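Local coordinates for angiopoietin-related protein 6 (Homo sapiens, PDB 6Y43), which is probably a secreted angiopoietin-like growth factor whose fibrinogen-like globe domain binds calcium and probably recognises partners, at residues S139-T150 against G168-S178. Residues are numbered along the deposited sequence; the frame is centred on the assembly and turned at random. Where two conformers were deposited one is given.
With EDO (1,2-ethanediol), chain D.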
ATOM      1  N   SER A 139       2.613 -12.988   1.809  1.00 10.15           N
ATOM      2  CA  SER A 139       2.477 -12.958   0.364  1.00  8.54           C
ATOM      3  C   SER A 139       3.087 -11.703  -0.264  1.00  8.52           C
ATOM      4  O   SER A 139       2.862 -11.452  -1.446  1.00 10.40           O
ATOM      5  CB  SER A 139       1.014 -13.104  -0.034  1.00 10.44           C
ATOM      6  OG  SER A 139       0.500 -14.371   0.371  1.00 11.53           O
ATOM      7  N   LEU A 140       3.899 -10.955   0.486  1.00  9.10           N
ATOM      8  CA  LEU A 140       4.714  -9.894  -0.089  1.00  9.20           C
ATOM      9  C   LEU A 140       6.211 -10.204  -0.106  1.00 10.74           C
ATOM     10  O   LEU A 140       6.951  -9.537  -0.826  1.00 11.18           O
ATOM     11  CB  LEU A 140       4.503  -8.574   0.664  1.00 10.95           C
ATOM     12  CG  LEU A 140       4.855  -7.278  -0.050  1.00 12.40           C
ATOM     13  CD1 LEU A 140       4.092  -6.992  -1.330  1.00  9.37           C
ATOM     14  CD2 LEU A 140       4.684  -6.120   0.958  1.00 12.61           C
ATOM     15  N   SER A 141       6.679 -11.204   0.632  1.00 10.33           N
ATOM     16  CA  SER A 141       8.119 -11.416   0.720  0.55 13.19           C
ATOM     17  C   SER A 141       8.706 -11.793  -0.629  1.00 11.88           C
ATOM     18  O   SER A 141       9.857 -11.455  -0.910  1.00 11.26           O
ATOM     19  CB  SER A 141       8.423 -12.484   1.772  0.55 16.79           C
ATOM     20  OG  SER A 141       8.633 -11.868   3.032  0.55 18.65           O
ATOM     21  N   TRP A 142       7.923 -12.463  -1.489  1.00  9.50           N
ATOM     22  CA  TRP A 142       8.449 -12.814  -2.814  1.00  9.05           C
ATOM     23  C   TRP A 142       8.767 -11.593  -3.654  1.00 10.02           C
ATOM     24  O   TRP A 142       9.465 -11.711  -4.675  1.00 10.42           O
ATOM     25  CB  TRP A 142       7.444 -13.670  -3.556  1.00 10.40           C
ATOM     26  CG  TRP A 142       8.050 -14.625  -4.578  1.00  9.80           C
ATOM     27  CD1 TRP A 142       9.162 -15.390  -4.418  1.00 10.91           C
ATOM     28  CD2 TRP A 142       7.533 -14.920  -5.871  1.00 10.08           C
ATOM     29  NE1 TRP A 142       9.386 -16.153  -5.555  1.00  8.13           N
ATOM     30  CE2 TRP A 142       8.388 -15.881  -6.456  1.00  9.77           C
ATOM     31  CE3 TRP A 142       6.436 -14.456  -6.610  1.00 10.97           C
ATOM     32  CZ2 TRP A 142       8.183 -16.367  -7.725  1.00  8.32           C
ATOM     33  CZ3 TRP A 142       6.233 -14.961  -7.887  1.00 10.69           C
ATOM     34  CH2 TRP A 142       7.101 -15.893  -8.428  1.00  9.74           C
ATOM     35  N   HIS A 143       8.279 -10.425  -3.260  1.00  8.85           N
ATOM     36  CA  HIS A 143       8.484  -9.200  -4.004  1.00  7.74           C
ATOM     37  C   HIS A 143       9.625  -8.367  -3.458  1.00  9.23           C
ATOM     38  O   HIS A 143       9.942  -7.314  -4.019  1.00  9.10           O
ATOM     39  CB  HIS A 143       7.189  -8.414  -3.976  1.00  9.03           C
ATOM     40  CG  HIS A 143       6.075  -9.151  -4.635  1.00  7.58           C
ATOM     41  ND1 HIS A 143       5.899  -9.140  -5.999  1.00  9.91           N
ATOM     42  CD2 HIS A 143       5.148 -10.005  -4.145  1.00  9.26           C
ATOM     43  CE1 HIS A 143       4.859  -9.892  -6.313  1.00  7.57           C
ATOM     44  NE2 HIS A 143       4.383 -10.429  -5.207  1.00  8.86           N
ATOM     45  N   ASN A 144      10.257  -8.831  -2.388  1.00  7.99           N
ATOM     46  CA  ASN A 144      11.399  -8.121  -1.829  1.00  8.96           C
ATOM     47  C   ASN A 144      12.506  -7.940  -2.872  1.00 10.03           C
ATOM     48  O   ASN A 144      12.836  -8.865  -3.626  1.00 11.77           O
ATOM     49  CB  ASN A 144      11.895  -8.927  -0.641  1.00 10.85           C
ATOM     50  CG  ASN A 144      12.669  -8.130   0.343  1.00 20.17           C
ATOM     51  OD1 ASN A 144      13.030  -6.979   0.097  1.00 19.81           O
ATOM     52  ND2 ASN A 144      12.890  -8.725   1.509  1.00 22.69           N
ATOM     53  N   ASP A 145      13.079  -6.736  -2.899  1.00 10.60           N
ATOM     54  CA  ASP A 145      14.191  -6.401  -3.791  1.00  9.85           C
ATOM     55  C   ASP A 145      13.816  -6.630  -5.244  1.00 11.61           C
ATOM     56  O   ASP A 145      14.657  -7.044  -6.057  1.00 14.92           O
ATOM     57  CB  ASP A 145      15.450  -7.201  -3.441  1.00 12.44           C
ATOM     58  CG  ASP A 145      16.718  -6.638  -4.075  1.00 14.49           C
ATOM     59  OD1 ASP A 145      16.734  -5.471  -4.519  1.00 16.21           O
ATOM     60  OD2 ASP A 145      17.696  -7.413  -4.138  1.00 14.92           O
ATOM     61  N   LYS A 146      12.552  -6.398  -5.573  1.00  8.14           N
ATOM     62  CA  LYS A 146      12.118  -6.298  -6.944  1.00  9.17           C
ATOM     63  C   LYS A 146      11.845  -4.835  -7.300  1.00 10.52           C
ATOM     64  O   LYS A 146      11.377  -4.062  -6.453  1.00  9.07           O
ATOM     65  CB  LYS A 146      10.852  -7.124  -7.185  1.00  9.14           C
ATOM     66  CG  LYS A 146      11.057  -8.653  -7.113  1.00 11.23           C
ATOM     67  CD  LYS A 146      11.997  -9.166  -8.202  1.00 12.89           C
ATOM     68  CE  LYS A 146      12.414 -10.585  -7.902  1.00 15.51           C
ATOM     69  NZ  LYS A 146      13.430 -11.059  -8.903  1.00 16.69           N
ATOM     70  N   PRO A 147      12.159  -4.438  -8.523  1.00  9.99           N
ATOM     71  CA  PRO A 147      11.865  -3.077  -8.968  1.00  9.96           C
ATOM     72  C   PRO A 147      10.378  -2.911  -9.211  1.00  8.80           C
ATOM     73  O   PRO A 147       9.645  -3.883  -9.383  1.00  8.66           O
ATOM     74  CB  PRO A 147      12.661  -2.950 -10.263  1.00 10.86           C
ATOM     75  CG  PRO A 147      12.732  -4.340 -10.786  1.00 13.22           C
ATOM     76  CD  PRO A 147      12.763  -5.254  -9.598  1.00 10.44           C
ATOM     77  N   PHE A 148       9.936  -1.651  -9.212  1.00  8.24           N
ATOM     78  CA  PHE A 148       8.543  -1.345  -9.501  1.00  7.89           C
ATOM     79  C   PHE A 148       8.315  -1.304 -11.007  1.00  8.24           C
ATOM     80  O   PHE A 148       8.998  -0.571 -11.733  1.00  9.41           O
ATOM     81  CB  PHE A 148       8.149  -0.005  -8.862  1.00  6.48           C
ATOM     82  CG  PHE A 148       6.663   0.156  -8.655  1.00  7.34           C
ATOM     83  CD1 PHE A 148       6.055  -0.358  -7.525  1.00  8.40           C
ATOM     84  CD2 PHE A 148       5.897   0.862  -9.552  1.00 10.17           C
ATOM     85  CE1 PHE A 148       4.693  -0.199  -7.312  1.00  7.70           C
ATOM     86  CE2 PHE A 148       4.535   1.030  -9.336  1.00  8.57           C
ATOM     87  CZ  PHE A 148       3.942   0.492  -8.221  1.00  8.52           C
ATOM     88  N   SER A 149       7.345  -2.095 -11.475  1.00  7.45           N
ATOM     89  CA  SER A 149       6.976  -2.174 -12.879  1.00  7.80           C
ATOM     90  C   SER A 149       5.586  -1.595 -13.127  1.00  8.51           C
ATOM     91  O   SER A 149       4.664  -1.763 -12.315  1.00  8.99           O
ATOM     92  CB  SER A 149       6.966  -3.634 -13.387  1.00  8.80           C
ATOM     93  OG  SER A 149       8.252  -4.194 -13.533  1.00 10.70           O
ATOM     94  N   THR A 150       5.428  -0.963 -14.297  1.00 10.14           N
ATOM     95  CA  THR A 150       4.117  -0.662 -14.873  1.00 11.66           C
ATOM     96  C   THR A 150       4.086  -1.205 -16.303  1.00 10.02           C
ATOM     97  O   THR A 150       5.085  -1.705 -16.812  1.00 10.38           O
ATOM     98  CB  THR A 150       3.817   0.841 -14.849  1.00 13.49           C
ATOM     99  OG1 THR A 150       4.826   1.552 -15.577  1.00 14.30           O
ATOM    100  CG2 THR A 150       3.746   1.369 -13.424  1.00 11.17           C
ATOM    101  N   GLY A 168      -1.725  -4.012 -12.436  1.00  9.00           N
ATOM    102  CA  GLY A 168      -1.295  -3.050 -11.447  1.00 10.37           C
ATOM    103  C   GLY A 168       0.052  -2.455 -11.805  1.00 11.32           C
ATOM    104  O   GLY A 168       0.734  -2.848 -12.744  1.00 10.46           O
ATOM    105  N   GLY A 169       0.413  -1.405 -11.035  1.00  9.59           N
ATOM    106  CA  GLY A 169       1.810  -1.072 -10.832  1.00  9.89           C
ATOM    107  C   GLY A 169       2.260  -1.812  -9.585  1.00  9.45           C
ATOM    108  O   GLY A 169       1.576  -1.787  -8.560  1.00 10.30           O
ATOM    109  N   TRP A 170       3.395  -2.514  -9.682  1.00  7.96           N
ATOM    110  CA  TRP A 170       3.780  -3.367  -8.565  1.00  7.29           C
ATOM    111  C   TRP A 170       5.213  -3.815  -8.753  1.00  7.96           C
ATOM    112  O   TRP A 170       5.767  -3.743  -9.854  1.00  7.89           O
ATOM    113  CB  TRP A 170       2.850  -4.570  -8.485  1.00  8.02           C
ATOM    114  CG  TRP A 170       2.740  -5.325  -7.172  1.00  9.27           C
ATOM    115  CD1 TRP A 170       3.118  -6.613  -6.946  1.00  9.62           C
ATOM    116  CD2 TRP A 170       2.145  -4.863  -5.947  1.00 10.33           C
ATOM    117  NE1 TRP A 170       2.811  -6.979  -5.663  1.00  8.03           N
ATOM    118  CE2 TRP A 170       2.218  -5.922  -5.022  1.00  8.48           C
ATOM    119  CE3 TRP A 170       1.574  -3.648  -5.541  1.00  9.35           C
ATOM    120  CZ2 TRP A 170       1.732  -5.814  -3.725  1.00  9.86           C
ATOM    121  CZ3 TRP A 170       1.091  -3.547  -4.256  1.00  8.44           C
ATOM    122  CH2 TRP A 170       1.179  -4.623  -3.358  1.00  8.13           C
ATOM    123  N   TRP A 171       5.767  -4.347  -7.662  1.00  7.90           N
ATOM    124  CA  TRP A 171       7.104  -4.930  -7.660  1.00  7.71           C
ATOM    125  C   TRP A 171       7.007  -6.380  -8.144  1.00  7.18           C
ATOM    126  O   TRP A 171       7.294  -7.345  -7.431  1.00  8.35           O
ATOM    127  CB  TRP A 171       7.710  -4.825  -6.269  1.00  8.46           C
ATOM    128  CG  TRP A 171       7.672  -3.425  -5.670  1.00  7.33           C
ATOM    129  CD1 TRP A 171       8.604  -2.434  -5.830  1.00  8.14           C
ATOM    130  CD2 TRP A 171       6.650  -2.871  -4.828  1.00  7.46           C
ATOM    131  NE1 TRP A 171       8.236  -1.311  -5.126  1.00  7.58           N
ATOM    132  CE2 TRP A 171       7.044  -1.559  -4.501  1.00  7.36           C
ATOM    133  CE3 TRP A 171       5.446  -3.365  -4.299  1.00  8.69           C
ATOM    134  CZ2 TRP A 171       6.278  -0.730  -3.682  1.00  7.87           C
ATOM    135  CZ3 TRP A 171       4.691  -2.528  -3.495  1.00  8.06           C
ATOM    136  CH2 TRP A 171       5.116  -1.229  -3.194  1.00  9.34           C
ATOM    137  N   TYR A 172       6.509  -6.521  -9.366  1.00  6.99           N
ATOM    138  CA  TYR A 172       6.236  -7.848  -9.904  1.00  8.64           C
ATOM    139  C   TYR A 172       7.506  -8.695  -9.972  1.00  8.75           C
ATOM    140  O   TYR A 172       8.602  -8.208 -10.279  1.00  8.76           O
ATOM    141  CB  TYR A 172       5.571  -7.752 -11.290  1.00  9.02           C
ATOM    142  CG  TYR A 172       4.108  -7.293 -11.265  1.00  7.67           C
ATOM    143  CD1 TYR A 172       3.120  -8.043 -10.637  1.00  7.23           C
ATOM    144  CD2 TYR A 172       3.720  -6.119 -11.898  1.00  9.31           C
ATOM    145  CE1 TYR A 172       1.808  -7.620 -10.613  1.00  8.56           C
ATOM    146  CE2 TYR A 172       2.412  -5.698 -11.883  1.00  8.84           C
ATOM    147  CZ  TYR A 172       1.438  -6.476 -11.251  1.00  7.43           C
ATOM    148  OH  TYR A 172       0.119  -6.035 -11.238  1.00  9.37           O
ATOM    149  N   HIS A 173       7.316  -9.997  -9.694  1.00  8.30           N
ATOM    150  CA  HIS A 173       8.347 -11.019  -9.754  1.00  9.67           C
ATOM    151  C   HIS A 173       8.028 -11.856 -10.964  1.00  9.74           C
ATOM    152  O   HIS A 173       8.270 -11.414 -12.110  1.00  9.21           O
ATOM    153  CB  HIS A 173       8.349 -11.815  -8.438  1.00 10.38           C
ATOM    154  CG  HIS A 173       9.504 -12.761  -8.290  1.00  8.79           C
ATOM    155  ND1 HIS A 173      10.051 -13.062  -7.063  1.00 10.02           N
ATOM    156  CD2 HIS A 173      10.196 -13.485  -9.201  1.00 11.56           C
ATOM    157  CE1 HIS A 173      11.047 -13.923  -7.225  1.00  9.26           C
ATOM    158  NE2 HIS A 173      11.152 -14.198  -8.514  1.00  8.99           N
ATOM    159  N   ALA A 174       7.425 -13.040 -10.815  1.00 10.11           N
ATOM    160  CA  ALA A 174       7.058 -13.885 -11.954  1.00 10.39           C
ATOM    161  C   ALA A 174       5.829 -14.759 -11.672  1.00 11.53           C
ATOM    162  O   ALA A 174       5.896 -15.994 -11.711  1.00 12.48           O
ATOM    163  CB  ALA A 174       8.248 -14.760 -12.352  1.00 11.45           C
ATOM    164  N   CYS A 175       4.651 -14.155 -11.415  1.00  9.69           N
ATOM    165  CA  CYS A 175       4.468 -12.705 -11.404  1.00 11.26           C
ATOM    166  C   CYS A 175       4.221 -12.154 -10.015  1.00  8.34           C
ATOM    167  O   CYS A 175       4.766 -11.098  -9.643  1.00  9.57           O
ATOM    168  CB  CYS A 175       3.280 -12.282 -12.264  1.00 12.92           C
ATOM    169  SG  CYS A 175       3.712 -12.193 -14.014  1.00 16.07           S
ATOM    170  N   ALA A 176       3.366 -12.836  -9.237  1.00  8.84           N
ATOM    171  CA  ALA A 176       3.039 -12.262  -7.941  1.00  8.45           C
ATOM    172  C   ALA A 176       2.396 -13.237  -6.966  1.00  9.93           C
ATOM    173  O   ALA A 176       1.520 -14.036  -7.320  1.00 11.29           O
ATOM    174  CB  ALA A 176       2.101 -11.051  -8.085  1.00  9.05           C
ATOM    175  N   HIS A 177       2.799 -13.077  -5.717  1.00  8.75           N
ATOM    176  CA  HIS A 177       2.060 -13.614  -4.586  1.00  8.17           C
ATOM    177  C   HIS A 177       0.984 -12.653  -4.088  1.00  8.67           C
ATOM    178  O   HIS A 177       0.047 -13.092  -3.422  1.00  9.47           O
ATOM    179  CB  HIS A 177       3.033 -13.956  -3.464  1.00  8.60           C
ATOM    180  CG  HIS A 177       3.848 -15.181  -3.743  1.00  9.51           C
ATOM    181  ND1 HIS A 177       4.724 -15.717  -2.830  1.00 10.34           N
ATOM    182  CD2 HIS A 177       3.949 -15.945  -4.859  1.00 12.96           C
ATOM    183  CE1 HIS A 177       5.307 -16.782  -3.358  1.00 11.62           C
ATOM    184  NE2 HIS A 177       4.847 -16.943  -4.585  1.00 11.58           N
ATOM    185  N   SER A 178       1.102 -11.359  -4.380  1.00  8.27           N
ATOM    186  CA  SER A 178       0.097 -10.378  -4.003  1.00  7.62           C
ATOM    187  C   SER A 178      -0.062  -9.394  -5.151  1.00  8.78           C
ATOM    188  O   SER A 178       0.887  -9.139  -5.888  1.00 10.21           O
ATOM    189  CB  SER A 178       0.484  -9.643  -2.722  1.00  8.22           C
ATOM    190  OG  SER A 178       1.799  -9.157  -2.733  1.00 10.06           O
TER
HETATM  191  C1  EDO D 503      -0.224  -0.292 -14.858  1.00 10.28           C
HETATM  192  O1  EDO D 503       0.957  -1.095 -14.958  1.00 15.58           O
HETATM  193  C2  EDO D 503      -0.457   0.426 -16.191  1.00 18.27           C
HETATM  194  O2  EDO D 503       0.667   1.288 -16.444  1.00 16.28           O
HETATM  195  O   HOH W   1       5.691 -14.250  -0.690  1.00 10.14           O
HETATM  196  O   HOH W   2       8.926  -5.616 -11.282  1.00 10.89           O
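Trp-142 and His-143 meet His-173 and His-177 in a buried loop-to-loop contact rich in aromatic rings. One loop follows strand 127-133; the other follows helix 162-166. The indole of Trp-142 lies sandwiched between two imidazoles. His-173 stacks face to face on its six-membered ring, centroids 3.7 Å apart, and His-177 makes an offset stack on the opposite face. The Trp-142 CG stands anti to the backbone N (chi1 -152°), which lets the indole enter this slot. His-173 is fixed in rotation, since its ND1 donates an almost straight bond of 2.8 Å to Trp-142 O. Lys-146 CE covers the other face of that imidazole, 3.5 Å from its centroid, while Lys-146 NZ bonds Ser-157. With an alanine here in place of Trp-142, both imidazoles would probably lose the indole they stack on, and a gap would open between them.

Deeper, the His-143 ring is bonded at both nitrogens. His-143 ND1 donates to Trp-171 O at 2.7 Å, and His-143 NE2 accepts from His-177 N at 3.1 Å. The NE2 bond is bent, its donor tilted from the ring plane. Acceptance at NE2 is consistent with a neutral ring. The Trp-170 edge points at the face of this ring, planes at 74°. Further along, Phe-148 sets its edge, through CD1, on the face of the Trp-171 indole, whose NE1 bonds Tyr-125 O. Ser-149 and Trp-170 form a single antiparallel bridge with two backbone bonds. Cys-175, after a cis peptide, is tied to Cys-162. Loops pinned by such a disulfide and cis peptide beside the calcium site are characteristic of the fibrinogen C-terminal globular domain.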